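Local atomic coordinates of glucose-6-phosphate isomerase (Chlamydia trachomatis D/UW-3/CX, PDB entry 6OTU), a protein that catalyses the reversible isomerisation of glucose 6-phosphate to fructose 6-phosphate. Residues Thr151-Gly159 against Thr215-Phe225; Ala272-Leu281 against Phe290-Ala298. All coordinates share one frame; numbering follows the deposited sequence.

Contact 1 of 2, residues Thr151-Gly159 against Thr215-Phe225; sequences TLVQIGIGG and TLEPAANEELF. With G6Q (glucose-6-phosphate), chain E.
The Phe225 ring receives the strand side chains in two ways: Ile155 CD1 lies over one face, a CH-pi contact 4.3 Å from the centroid and 28° off the normal, whereas Val153 CG1 comes in obliquely, 3.9 Å from CZ. The two branches of Ile155 divide the helix between them. CG2, placed anti to the backbone N, settles 3.6 Å from Asn221 CB and against Pro218 CA; the longer branch carries CD1 past Glu222 CA to the ring. The amide of Asn221 itself turns to Asn186 O. Beyond the strand the chemistry changes. Ile157 CD1 lies against the bent Glu217 side chain, 3.4 Å from OE1, and that carboxylate oxygen is hydrogen-bonded to His386 NE2 and Thr382 OG1 of the second subunit. Ile157 CG2 faces Thr215 CG2 and C6 of glucose-6-phosphate.

Both segments then grip the ligand. Gly159 N donates to O3 (2.9 Å, 157°) and weakly to O4, while Thr215 OG1 donates to phosphate oxygen O3P at 2.5 Å. Lys501 also bonds to Thr215 OG1. The backbone of Gly158 lies directly against the sugar, its CA 3.4 Å from O3. Strand end and helix start thus form part of the substrate pocket of a sugar isomerase (SIS) fold, in which Ser210, Lys211 and Ser212 also hold the ligand. The helix N-terminus probably helps to stabilise the phosphate charge.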
ATOM      1  N   THR A 151       2.174 -26.513  -9.605  1.00 39.60           N
ATOM      2  CA  THR A 151       1.796 -25.558  -8.571  1.00 38.99           C
ATOM      3  C   THR A 151       2.910 -25.421  -7.543  1.00 39.44           C
ATOM      4  O   THR A 151       3.402 -26.428  -7.028  1.00 39.74           O
ATOM      5  CB  THR A 151       0.513 -26.033  -7.883  1.00 40.46           C
ATOM      6  OG1 THR A 151      -0.508 -26.193  -8.876  1.00 42.51           O
ATOM      7  CG2 THR A 151       0.058 -25.048  -6.823  1.00 41.07           C
ATOM      8  N   LEU A 152       3.289 -24.186  -7.225  1.00 35.79           N
ATOM      9  CA  LEU A 152       4.273 -23.920  -6.182  1.00 36.07           C
ATOM     10  C   LEU A 152       3.657 -23.004  -5.128  1.00 38.51           C
ATOM     11  O   LEU A 152       3.031 -21.992  -5.468  1.00 37.29           O
ATOM     12  CB  LEU A 152       5.555 -23.291  -6.764  1.00 31.28           C
ATOM     13  CG  LEU A 152       6.728 -23.137  -5.781  1.00 31.17           C
ATOM     14  CD1 LEU A 152       8.041 -23.353  -6.478  1.00 40.81           C
ATOM     15  CD2 LEU A 152       6.732 -21.783  -5.070  1.00 32.90           C
ATOM     16  N   VAL A 153       3.855 -23.347  -3.853  1.00 41.47           N
ATOM     17  CA  VAL A 153       3.356 -22.561  -2.721  1.00 38.65           C
ATOM     18  C   VAL A 153       4.542 -22.137  -1.868  1.00 30.60           C
ATOM     19  O   VAL A 153       5.197 -22.977  -1.242  1.00 30.87           O
ATOM     20  CB  VAL A 153       2.345 -23.340  -1.873  1.00 39.42           C
ATOM     21  CG1 VAL A 153       1.930 -22.505  -0.662  1.00 30.70           C
ATOM     22  CG2 VAL A 153       1.130 -23.730  -2.716  1.00 36.13           C
ATOM     23  N   GLN A 154       4.828 -20.843  -1.834  1.00 33.36           N
ATOM     24  CA  GLN A 154       5.915 -20.339  -1.008  1.00 34.24           C
ATOM     25  C   GLN A 154       5.367 -19.988   0.366  1.00 31.77           C
ATOM     26  O   GLN A 154       4.513 -19.106   0.490  1.00 30.11           O
ATOM     27  CB  GLN A 154       6.582 -19.121  -1.640  1.00 37.25           C
ATOM     28  CG  GLN A 154       7.750 -18.590  -0.838  1.00 39.30           C
ATOM     29  CD  GLN A 154       8.959 -18.233  -1.696  1.00 40.18           C
ATOM     30  OE1 GLN A 154       9.261 -18.903  -2.695  1.00 34.10           O
ATOM     31  NE2 GLN A 154       9.671 -17.180  -1.294  1.00 35.82           N
ATOM     32  N   ILE A 155       5.851 -20.691   1.383  1.00 30.61           N
ATOM     33  CA  ILE A 155       5.546 -20.418   2.779  1.00 37.10           C
ATOM     34  C   ILE A 155       6.702 -19.608   3.345  1.00 39.60           C
ATOM     35  O   ILE A 155       7.849 -20.069   3.353  1.00 42.66           O
ATOM     36  CB  ILE A 155       5.333 -21.716   3.580  1.00 31.12           C
ATOM     37  CG1 ILE A 155       4.119 -22.489   3.049  1.00 31.07           C
ATOM     38  CG2 ILE A 155       5.186 -21.415   5.066  1.00 35.34           C
ATOM     39  CD1 ILE A 155       3.816 -23.779   3.794  1.00 31.53           C
ATOM     40  N   GLY A 156       6.406 -18.407   3.813  1.00 37.75           N
ATOM     41  CA  GLY A 156       7.430 -17.505   4.311  1.00 33.92           C
ATOM     42  C   GLY A 156       6.833 -16.130   4.482  1.00 38.85           C
ATOM     43  O   GLY A 156       5.764 -15.815   3.946  1.00 38.29           O
ATOM     44  N   ILE A 157       7.539 -15.298   5.240  1.00 34.77           N
ATOM     45  CA  ILE A 157       7.011 -13.995   5.616  1.00 31.61           C
ATOM     46  C   ILE A 157       8.128 -12.966   5.540  1.00 31.41           C
ATOM     47  O   ILE A 157       9.314 -13.307   5.544  1.00 31.74           O
ATOM     48  CB  ILE A 157       6.376 -14.051   7.035  1.00 31.41           C
ATOM     49  CG1 ILE A 157       5.479 -12.828   7.323  1.00 31.37           C
ATOM     50  CG2 ILE A 157       7.448 -14.277   8.086  1.00 32.04           C
ATOM     51  CD1 ILE A 157       4.601 -12.994   8.593  1.00 31.63           C
ATOM     52  N   GLY A 158       7.735 -11.691   5.450  1.00 31.39           N
ATOM     53  CA  GLY A 158       8.725 -10.619   5.461  1.00 32.66           C
ATOM     54  C   GLY A 158       9.655 -10.703   4.264  1.00 36.14           C
ATOM     55  O   GLY A 158       9.215 -10.863   3.122  1.00 31.24           O
ATOM     56  N   GLY A 159      10.966 -10.618   4.521  1.00 38.84           N
ATOM     57  CA  GLY A 159      11.949 -10.747   3.455  1.00 40.13           C
ATOM     58  C   GLY A 159      11.871 -12.061   2.696  1.00 37.83           C
ATOM     59  O   GLY A 159      12.299 -12.133   1.538  1.00 35.11           O
ATOM     60  N   THR A 215      11.086 -18.896  12.558  1.00 34.71           N
ATOM     61  CA  THR A 215      10.012 -17.913  12.626  1.00 36.32           C
ATOM     62  C   THR A 215       8.651 -18.594  12.807  1.00 41.44           C
ATOM     63  O   THR A 215       8.352 -19.601  12.163  1.00 33.27           O
ATOM     64  CB  THR A 215      10.019 -17.057  11.368  1.00 34.17           C
ATOM     65  OG1 THR A 215      11.361 -16.629  11.101  1.00 41.41           O
ATOM     66  CG2 THR A 215       9.121 -15.837  11.549  1.00 34.79           C
ATOM     67  N   LEU A 216       7.827 -18.043  13.703  1.00 33.33           N
ATOM     68  CA  LEU A 216       6.552 -18.687  14.027  1.00 39.23           C
ATOM     69  C   LEU A 216       5.688 -18.942  12.789  1.00 37.34           C
ATOM     70  O   LEU A 216       5.103 -20.024  12.644  1.00 36.89           O
ATOM     71  CB  LEU A 216       5.781 -17.835  15.030  1.00 41.32           C
ATOM     72  CG  LEU A 216       4.314 -18.224  15.220  1.00 47.90           C
ATOM     73  CD1 LEU A 216       4.224 -19.623  15.796  1.00 44.05           C
ATOM     74  CD2 LEU A 216       3.573 -17.209  16.100  1.00 40.23           C
ATOM     75  N   GLU A 217       5.599 -17.954  11.875  1.00 37.06           N
ATOM     76  CA  GLU A 217       4.632 -18.041  10.784  1.00 33.10           C
ATOM     77  C   GLU A 217       4.951 -19.166   9.803  1.00 34.37           C
ATOM     78  O   GLU A 217       4.088 -20.031   9.576  1.00 35.68           O
ATOM     79  CB  GLU A 217       4.506 -16.685  10.085  1.00 34.61           C
ATOM     80  CG  GLU A 217       3.810 -15.632  10.903  1.00 32.29           C
ATOM     81  CD  GLU A 217       4.778 -14.772  11.701  1.00 34.69           C
ATOM     82  OE1 GLU A 217       4.459 -13.582  11.923  1.00 34.49           O
ATOM     83  OE2 GLU A 217       5.846 -15.278  12.124  1.00 34.50           O
ATOM     84  N   PRO A 218       6.133 -19.209   9.177  1.00 32.47           N
ATOM     85  CA  PRO A 218       6.449 -20.378   8.331  1.00 33.86           C
ATOM     86  C   PRO A 218       6.273 -21.701   9.058  1.00 36.48           C
ATOM     87  O   PRO A 218       5.818 -22.676   8.445  1.00 38.87           O
ATOM     88  CB  PRO A 218       7.920 -20.163   7.950  1.00 33.62           C
ATOM     89  CG  PRO A 218       8.231 -18.757   8.298  1.00 39.31           C
ATOM     90  CD  PRO A 218       7.292 -18.312   9.345  1.00 32.13           C
ATOM     91  N   ALA A 219       6.625 -21.761  10.349  1.00 33.65           N
ATOM     92  CA  ALA A 219       6.547 -23.032  11.069  1.00 39.19           C
ATOM     93  C   ALA A 219       5.101 -23.452  11.291  1.00 44.08           C
ATOM     94  O   ALA A 219       4.754 -24.625  11.109  1.00 45.00           O
ATOM     95  CB  ALA A 219       7.270 -22.941  12.404  1.00 34.75           C
ATOM     96  N   ALA A 220       4.242 -22.511  11.685  1.00 34.67           N
ATOM     97  CA  ALA A 220       2.835 -22.860  11.819  1.00 42.27           C
ATOM     98  C   ALA A 220       2.237 -23.198  10.463  1.00 34.93           C
ATOM     99  O   ALA A 220       1.449 -24.142  10.342  1.00 37.68           O
ATOM    100  CB  ALA A 220       2.065 -21.727  12.495  1.00 36.00           C
ATOM    101  N   ASN A 221       2.620 -22.461   9.420  1.00 37.97           N
ATOM    102  CA  ASN A 221       2.021 -22.708   8.113  1.00 34.11           C
ATOM    103  C   ASN A 221       2.499 -24.033   7.526  1.00 45.17           C
ATOM    104  O   ASN A 221       1.687 -24.811   7.004  1.00 37.72           O
ATOM    105  CB  ASN A 221       2.308 -21.537   7.178  1.00 33.38           C
ATOM    106  CG  ASN A 221       1.339 -20.395   7.389  1.00 38.63           C
ATOM    107  OD1 ASN A 221       0.132 -20.609   7.458  1.00 42.02           O
ATOM    108  ND2 ASN A 221       1.857 -19.181   7.517  1.00 32.73           N
ATOM    109  N   GLU A 222       3.809 -24.312   7.613  1.00 44.55           N
ATOM    110  CA  GLU A 222       4.322 -25.600   7.146  1.00 45.21           C
ATOM    111  C   GLU A 222       3.595 -26.755   7.826  1.00 40.80           C
ATOM    112  O   GLU A 222       3.205 -27.728   7.166  1.00 39.32           O
ATOM    113  CB  GLU A 222       5.833 -25.713   7.386  1.00 40.33           C
ATOM    114  CG  GLU A 222       6.360 -27.129   7.128  1.00 48.93           C
ATOM    115  CD  GLU A 222       7.871 -27.309   7.330  1.00 54.14           C
ATOM    116  OE1 GLU A 222       8.556 -26.397   7.843  1.00 53.34           O
ATOM    117  OE2 GLU A 222       8.373 -28.388   6.952  1.00 53.79           O
ATOM    118  N   GLU A 223       3.389 -26.658   9.143  1.00 41.17           N
ATOM    119  CA  GLU A 223       2.678 -27.719   9.851  1.00 41.67           C
ATOM    120  C   GLU A 223       1.245 -27.849   9.343  1.00 42.35           C
ATOM    121  O   GLU A 223       0.756 -28.965   9.148  1.00 43.48           O
ATOM    122  CB  GLU A 223       2.718 -27.468  11.360  1.00 42.11           C
ATOM    123  CG  GLU A 223       2.012 -28.529  12.199  1.00 52.72           C
ATOM    124  CD  GLU A 223       2.586 -29.929  12.016  1.00 54.90           C
ATOM    125  OE1 GLU A 223       3.779 -30.045  11.651  1.00 51.16           O
ATOM    126  OE2 GLU A 223       1.836 -30.913  12.242  1.00 55.55           O
ATOM    127  N   LEU A 224       0.576 -26.719   9.068  1.00 39.28           N
ATOM    128  CA  LEU A 224      -0.762 -26.767   8.478  1.00 43.21           C
ATOM    129  C   LEU A 224      -0.763 -27.499   7.141  1.00 36.84           C
ATOM    130  O   LEU A 224      -1.707 -28.227   6.823  1.00 40.06           O
ATOM    131  CB  LEU A 224      -1.315 -25.355   8.291  1.00 42.74           C
ATOM    132  CG  LEU A 224      -2.261 -24.816   9.361  1.00 46.03           C
ATOM    133  CD1 LEU A 224      -2.745 -23.450   8.943  1.00 42.91           C
ATOM    134  CD2 LEU A 224      -3.433 -25.752   9.591  1.00 49.55           C
ATOM    135  N   PHE A 225       0.271 -27.299   6.330  1.00 43.69           N
ATOM    136  CA  PHE A 225       0.291 -27.957   5.028  1.00 36.38           C
ATOM    137  C   PHE A 225       0.665 -29.427   5.157  1.00 44.29           C
ATOM    138  O   PHE A 225       0.096 -30.273   4.455  1.00 37.70           O
ATOM    139  CB  PHE A 225       1.248 -27.224   4.093  1.00 35.61           C
ATOM    140  CG  PHE A 225       0.585 -26.130   3.293  1.00 39.19           C
ATOM    141  CD1 PHE A 225       0.152 -24.961   3.910  1.00 36.41           C
ATOM    142  CD2 PHE A 225       0.381 -26.273   1.926  1.00 40.05           C
ATOM    143  CE1 PHE A 225      -0.473 -23.944   3.172  1.00 34.27           C
ATOM    144  CE2 PHE A 225      -0.248 -25.263   1.187  1.00 45.19           C
ATOM    145  CZ  PHE A 225      -0.672 -24.096   1.819  1.00 34.24           C
TER
HETATM  146  C1  G6Q E 604      14.248  -9.157   6.749  1.00 50.79           C
HETATM  147  C2  G6Q E 604      13.621  -9.236   8.144  1.00 54.40           C
HETATM  148  C3  G6Q E 604      12.324 -10.036   8.192  1.00 43.73           C
HETATM  149  C4  G6Q E 604      12.515 -11.545   7.995  1.00 33.23           C
HETATM  150  C5  G6Q E 604      11.261 -12.322   8.398  1.00 32.86           C
HETATM  151  C6  G6Q E 604      11.351 -13.788   8.046  1.00 30.57           C
HETATM  152  O1  G6Q E 604      15.327  -8.681   6.622  1.00 45.79           O
HETATM  153  O2  G6Q E 604      14.543  -9.775   9.084  1.00 65.05           O
HETATM  154  O3  G6Q E 604      11.415  -9.546   7.203  1.00 43.87           O
HETATM  155  O4  G6Q E 604      12.815 -11.830   6.631  1.00 28.98           O
HETATM  156  O5  G6Q E 604      11.040 -12.152   9.802  1.00 33.71           O
HETATM  157  O6  G6Q E 604      12.543 -14.325   8.682  1.00 37.13           O
HETATM  158  P   G6Q E 604      13.033 -15.823   8.322  1.00 39.08           P
HETATM  159  O1P G6Q E 604      13.386 -15.821   6.844  1.00 36.08           O
HETATM  160  O2P G6Q E 604      14.246 -16.042   9.216  1.00 46.74           O
HETATM  161  O3P G6Q E 604      11.882 -16.754   8.647  1.00 36.59           O

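Contact 2 of 2, residues Ala272-Leu281 against Phe290-Ala298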
ATOM      1  N   ALA A 272      16.077 -11.574  -2.454  1.00 33.12           N
ATOM      2  CA  ALA A 272      15.347 -12.019  -3.639  1.00 35.56           C
ATOM      3  C   ALA A 272      16.271 -12.584  -4.720  1.00 39.34           C
ATOM      4  O   ALA A 272      15.836 -13.430  -5.505  1.00 37.59           O
ATOM      5  CB  ALA A 272      14.509 -10.874  -4.210  1.00 32.29           C
ATOM      6  N   THR A 273      17.536 -12.149  -4.786  1.00 36.47           N
ATOM      7  CA  THR A 273      18.473 -12.713  -5.761  1.00 40.14           C
ATOM      8  C   THR A 273      19.173 -13.978  -5.265  1.00 44.15           C
ATOM      9  O   THR A 273      19.961 -14.564  -6.020  1.00 33.45           O
ATOM     10  CB  THR A 273      19.553 -11.704  -6.155  1.00 36.40           C
ATOM     11  OG1 THR A 273      20.313 -11.341  -4.993  1.00 33.01           O
ATOM     12  CG2 THR A 273      18.956 -10.469  -6.807  1.00 36.81           C
ATOM     13  N   SER A 274      18.938 -14.388  -4.019  1.00 31.50           N
ATOM     14  CA  SER A 274      19.459 -15.647  -3.515  1.00 31.72           C
ATOM     15  C   SER A 274      18.454 -16.751  -3.850  1.00 41.18           C
ATOM     16  O   SER A 274      17.508 -16.546  -4.617  1.00 40.29           O
ATOM     17  CB  SER A 274      19.734 -15.562  -2.011  1.00 36.64           C
ATOM     18  OG  SER A 274      18.530 -15.527  -1.265  1.00 31.26           O
ATOM     19  N   MET A 275      18.632 -17.935  -3.263  1.00 34.48           N
ATOM     20  CA  MET A 275      17.654 -18.992  -3.478  1.00 37.83           C
ATOM     21  C   MET A 275      16.281 -18.667  -2.884  1.00 43.56           C
ATOM     22  O   MET A 275      15.313 -19.370  -3.202  1.00 33.05           O
ATOM     23  CB  MET A 275      18.182 -20.304  -2.904  1.00 34.80           C
ATOM     24  CG  MET A 275      19.488 -20.788  -3.552  1.00 42.17           C
ATOM     25  SD  MET A 275      19.424 -20.923  -5.361  1.00 43.44           S
ATOM     26  CE  MET A 275      18.028 -22.000  -5.530  1.00 49.91           C
ATOM     27  N   VAL A 276      16.177 -17.635  -2.033  1.00 31.32           N
ATOM     28  CA  VAL A 276      14.879 -17.171  -1.549  1.00 35.79           C
ATOM     29  C   VAL A 276      13.956 -16.831  -2.721  1.00 34.46           C
ATOM     30  O   VAL A 276      12.768 -17.191  -2.726  1.00 35.83           O
ATOM     31  CB  VAL A 276      15.059 -15.967  -0.606  1.00 39.03           C
ATOM     32  CG1 VAL A 276      13.695 -15.334  -0.263  1.00 36.01           C
ATOM     33  CG2 VAL A 276      15.797 -16.392   0.641  1.00 30.88           C
ATOM     34  N   GLY A 277      14.488 -16.122  -3.723  1.00 30.98           N
ATOM     35  CA  GLY A 277      13.769 -15.893  -4.963  1.00 31.05           C
ATOM     36  C   GLY A 277      14.053 -16.933  -6.036  1.00 39.95           C
ATOM     37  O   GLY A 277      13.229 -17.154  -6.928  1.00 38.57           O
ATOM     38  N   GLY A 278      15.212 -17.591  -5.960  1.00 33.96           N
ATOM     39  CA  GLY A 278      15.636 -18.451  -7.058  1.00 37.84           C
ATOM     40  C   GLY A 278      14.705 -19.623  -7.308  1.00 38.28           C
ATOM     41  O   GLY A 278      14.425 -19.970  -8.460  1.00 32.68           O
ATOM     42  N   VAL A 279      14.212 -20.248  -6.235  1.00 40.93           N
ATOM     43  CA  VAL A 279      13.360 -21.428  -6.384  1.00 44.62           C
ATOM     44  C   VAL A 279      12.032 -21.056  -7.044  1.00 41.17           C
ATOM     45  O   VAL A 279      11.647 -21.630  -8.068  1.00 44.07           O
ATOM     46  CB  VAL A 279      13.140 -22.120  -5.027  1.00 32.57           C
ATOM     47  CG1 VAL A 279      12.115 -23.220  -5.177  1.00 32.91           C
ATOM     48  CG2 VAL A 279      14.453 -22.676  -4.487  1.00 32.83           C
ATOM     49  N   VAL A 280      11.307 -20.097  -6.467  1.00 38.64           N
ATOM     50  CA  VAL A 280       9.986 -19.786  -7.003  1.00 36.95           C
ATOM     51  C   VAL A 280      10.100 -19.203  -8.405  1.00 33.95           C
ATOM     52  O   VAL A 280       9.346 -19.583  -9.310  1.00 32.67           O
ATOM     53  CB  VAL A 280       9.209 -18.854  -6.050  1.00 40.73           C
ATOM     54  CG1 VAL A 280       9.925 -17.526  -5.850  1.00 37.39           C
ATOM     55  CG2 VAL A 280       7.787 -18.645  -6.573  1.00 39.36           C
ATOM     56  N   LEU A 281      11.054 -18.292  -8.619  1.00 34.85           N
ATOM     57  CA  LEU A 281      11.230 -17.709  -9.945  1.00 32.26           C
ATOM     58  C   LEU A 281      11.674 -18.766 -10.941  1.00 32.80           C
ATOM     59  O   LEU A 281      11.141 -18.846 -12.054  1.00 39.86           O
ATOM     60  CB  LEU A 281      12.239 -16.560  -9.892  1.00 35.26           C
ATOM     61  CG  LEU A 281      11.856 -15.352  -9.022  1.00 39.83           C
ATOM     62  CD1 LEU A 281      13.007 -14.355  -8.954  1.00 37.22           C
ATOM     63  CD2 LEU A 281      10.591 -14.679  -9.515  1.00 31.67           C
ATOM     64  N   PHE A 290      15.790 -16.822 -14.385  1.00 32.02           N
ATOM     65  CA  PHE A 290      16.398 -16.399 -13.121  1.00 39.40           C
ATOM     66  C   PHE A 290      17.820 -15.873 -13.333  1.00 31.82           C
ATOM     67  O   PHE A 290      18.230 -14.898 -12.693  1.00 33.62           O
ATOM     68  CB  PHE A 290      16.381 -17.544 -12.105  1.00 35.29           C
ATOM     69  CG  PHE A 290      17.099 -17.229 -10.823  1.00 38.43           C
ATOM     70  CD1 PHE A 290      16.583 -16.299  -9.931  1.00 46.04           C
ATOM     71  CD2 PHE A 290      18.289 -17.860 -10.504  1.00 39.13           C
ATOM     72  CE1 PHE A 290      17.248 -16.005  -8.740  1.00 46.98           C
ATOM     73  CE2 PHE A 290      18.961 -17.575  -9.306  1.00 36.41           C
ATOM     74  CZ  PHE A 290      18.438 -16.647  -8.431  1.00 42.55           C
ATOM     75  N   ILE A 291      18.577 -16.478 -14.252  1.00 36.38           N
ATOM     76  CA  ILE A 291      19.918 -15.979 -14.543  1.00 35.18           C
ATOM     77  C   ILE A 291      19.860 -14.578 -15.163  1.00 42.96           C
ATOM     78  O   ILE A 291      20.684 -13.704 -14.849  1.00 43.33           O
ATOM     79  CB  ILE A 291      20.665 -16.982 -15.443  1.00 34.92           C
ATOM     80  CG1 ILE A 291      20.863 -18.312 -14.704  1.00 34.65           C
ATOM     81  CG2 ILE A 291      21.993 -16.396 -15.928  1.00 33.23           C
ATOM     82  CD1 ILE A 291      21.484 -18.143 -13.351  1.00 32.94           C
ATOM     83  N   GLU A 292      18.900 -14.341 -16.065  1.00 40.81           N
ATOM     84  CA  GLU A 292      18.748 -13.006 -16.638  1.00 37.19           C
ATOM     85  C   GLU A 292      18.434 -11.988 -15.555  1.00 34.79           C
ATOM     86  O   GLU A 292      18.958 -10.866 -15.574  1.00 31.67           O
ATOM     87  CB  GLU A 292      17.649 -12.998 -17.696  1.00 34.40           C
ATOM     88  CG  GLU A 292      17.948 -13.861 -18.887  1.00 45.49           C
ATOM     89  CD  GLU A 292      16.823 -13.838 -19.896  1.00 61.49           C
ATOM     90  OE1 GLU A 292      16.934 -14.551 -20.920  1.00 67.78           O
ATOM     91  OE2 GLU A 292      15.829 -13.108 -19.660  1.00 64.27           O
ATOM     92  N   PHE A 293      17.567 -12.366 -14.613  1.00 35.14           N
ATOM     93  CA  PHE A 293      17.281 -11.543 -13.442  1.00 30.99           C
ATOM     94  C   PHE A 293      18.554 -11.236 -12.652  1.00 39.91           C
ATOM     95  O   PHE A 293      18.762 -10.093 -12.226  1.00 34.00           O
ATOM     96  CB  PHE A 293      16.246 -12.283 -12.591  1.00 39.50           C
ATOM     97  CG  PHE A 293      16.082 -11.775 -11.184  1.00 33.37           C
ATOM     98  CD1 PHE A 293      15.557 -10.515 -10.933  1.00 34.50           C
ATOM     99  CD2 PHE A 293      16.375 -12.601 -10.109  1.00 32.03           C
ATOM    100  CE1 PHE A 293      15.347 -10.064  -9.623  1.00 32.36           C
ATOM    101  CE2 PHE A 293      16.194 -12.166  -8.807  1.00 34.38           C
ATOM    102  CZ  PHE A 293      15.671 -10.884  -8.558  1.00 31.50           C
ATOM    103  N   LEU A 294      19.420 -12.247 -12.452  1.00 34.49           N
ATOM    104  CA  LEU A 294      20.686 -12.026 -11.751  1.00 34.85           C
ATOM    105  C   LEU A 294      21.608 -11.100 -12.538  1.00 36.87           C
ATOM    106  O   LEU A 294      22.276 -10.241 -11.947  1.00 31.48           O
ATOM    107  CB  LEU A 294      21.407 -13.356 -11.468  1.00 31.64           C
ATOM    108  CG  LEU A 294      20.807 -14.387 -10.502  1.00 35.45           C
ATOM    109  CD1 LEU A 294      21.811 -15.510 -10.123  1.00 31.92           C
ATOM    110  CD2 LEU A 294      20.199 -13.722  -9.252  1.00 32.74           C
ATOM    111  N   GLN A 295      21.683 -11.271 -13.864  1.00 34.08           N
ATOM    112  CA  GLN A 295      22.550 -10.401 -14.656  1.00 34.52           C
ATOM    113  C   GLN A 295      22.109  -8.943 -14.559  1.00 39.17           C
ATOM    114  O   GLN A 295      22.950  -8.040 -14.488  1.00 36.00           O
ATOM    115  CB  GLN A 295      22.583 -10.868 -16.109  1.00 33.67           C
ATOM    116  CG  GLN A 295      23.297 -12.208 -16.275  1.00 39.07           C
ATOM    117  CD  GLN A 295      23.144 -12.796 -17.669  1.00 49.00           C
ATOM    118  OE1 GLN A 295      22.066 -12.756 -18.269  1.00 46.36           O
ATOM    119  NE2 GLN A 295      24.231 -13.354 -18.190  1.00 53.31           N
ATOM    120  N   GLY A 296      20.795  -8.693 -14.504  1.00 34.34           N
ATOM    121  CA  GLY A 296      20.324  -7.319 -14.364  1.00 34.27           C
ATOM    122  C   GLY A 296      20.735  -6.689 -13.046  1.00 39.42           C
ATOM    123  O   GLY A 296      21.156  -5.531 -12.999  1.00 39.15           O
ATOM    124  N   ALA A 297      20.625  -7.444 -11.957  1.00 30.81           N
ATOM    125  CA  ALA A 297      21.090  -6.956 -10.665  1.00 37.39           C
ATOM    126  C   ALA A 297      22.610  -6.749 -10.653  1.00 35.71           C
ATOM    127  O   ALA A 297      23.103  -5.689 -10.244  1.00 35.15           O
ATOM    128  CB  ALA A 297      20.650  -7.926  -9.572  1.00 30.45           C
ATOM    129  N   ALA A 298      23.375  -7.739 -11.113  1.00 31.36           N
ATOM    130  CA  ALA A 298      24.833  -7.591 -11.092  1.00 37.25           C
ATOM    131  C   ALA A 298      25.296  -6.377 -11.894  1.00 39.67           C
ATOM    132  O   ALA A 298      26.286  -5.726 -11.531  1.00 40.46           O
ATOM    133  CB  ALA A 298      25.494  -8.855 -11.624  1.00 32.18           C
TER
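Phe290 presses against Gly278, and this CH-pi contact is the tightest aromatic packing between residues 272-281 and 290-298: Gly278 CA stands over the ring, 3.7 Å from its centroid and 23° off the normal. Gly278 has no side chain, and the ring lies directly on the helix backbone, CE1 3.4 Å from Gly278 CA. Leu294 CG, from Phe290's own helix, covers the opposite face toward the rim. A second CH-pi contact joins Leu281 CD1 to one face of Phe293, 4.3 Å from its centroid; the two side chains cross at about a right angle. Phe290 CE1 meets the edge of the Phe293 ring in its plane.

Methyl contacts continue toward the start of helix 275-285. Thr273 CG2 comes obliquely to the Phe293 ring, 3.7 Å from CZ, and also approaches Ala297 CB, while Leu294 CD2 packs on Thr273 CB. With CG2 anti to its carbonyl carbon, the threonine turns its methyl group toward the second helix; its hydroxyl is engaged by Thr111 and Arg112.

Carbonyl oxygens supply a third kind of contact. Ala272 O sits at the edge of Phe293, 3.6 Å from CE2. Thr273 O lies at the edge of Phe290, 3.5 Å from CZ, and meets Leu294 CD2 at 3.3 Å. None of the polar bonds joins the two segments; within 272-281, Ser274 OG, which also bonds to Ser271 O, accepts from Val276 N (3.3 Å, 161°) and caps the helix.

Leu138 of helix 122-148 touches Phe290, and Met167, Met171 and Leu473 also touch Phe293. The arrangement is a helical hairpin of two consecutive helices, whose segments 275-281 and 290-298 run roughly antiparallel at 145°, with an N-capped first helix and an aromatic interface in the protein core.

Both contacts are buried, but they lie on different parts of the fold: sheet against helix in contact 1, helix against helix in contact 2. Contact 1 starts from a strand of the five-stranded parallel sheet and ends in the glucose-6-phosphate pocket, within reach of the second subunit; contact 2 stays inside a single subunit, away from the annotated sites. Their chemistry follows: contact 1 passes from apolar packing to ligand bonds, whereas contact 2 is mostly aromatic and aliphatic, with backbone carbonyls at the ring edges. They share no element, yet Leu152 CD2 packs on Val280 CG2 at 3.6 Å, and Gln154 reaches Val276 O through a weak hydrogen bond. Strand 151-155 therefore has helix 216-231 on one side and helix 275-285 on the other.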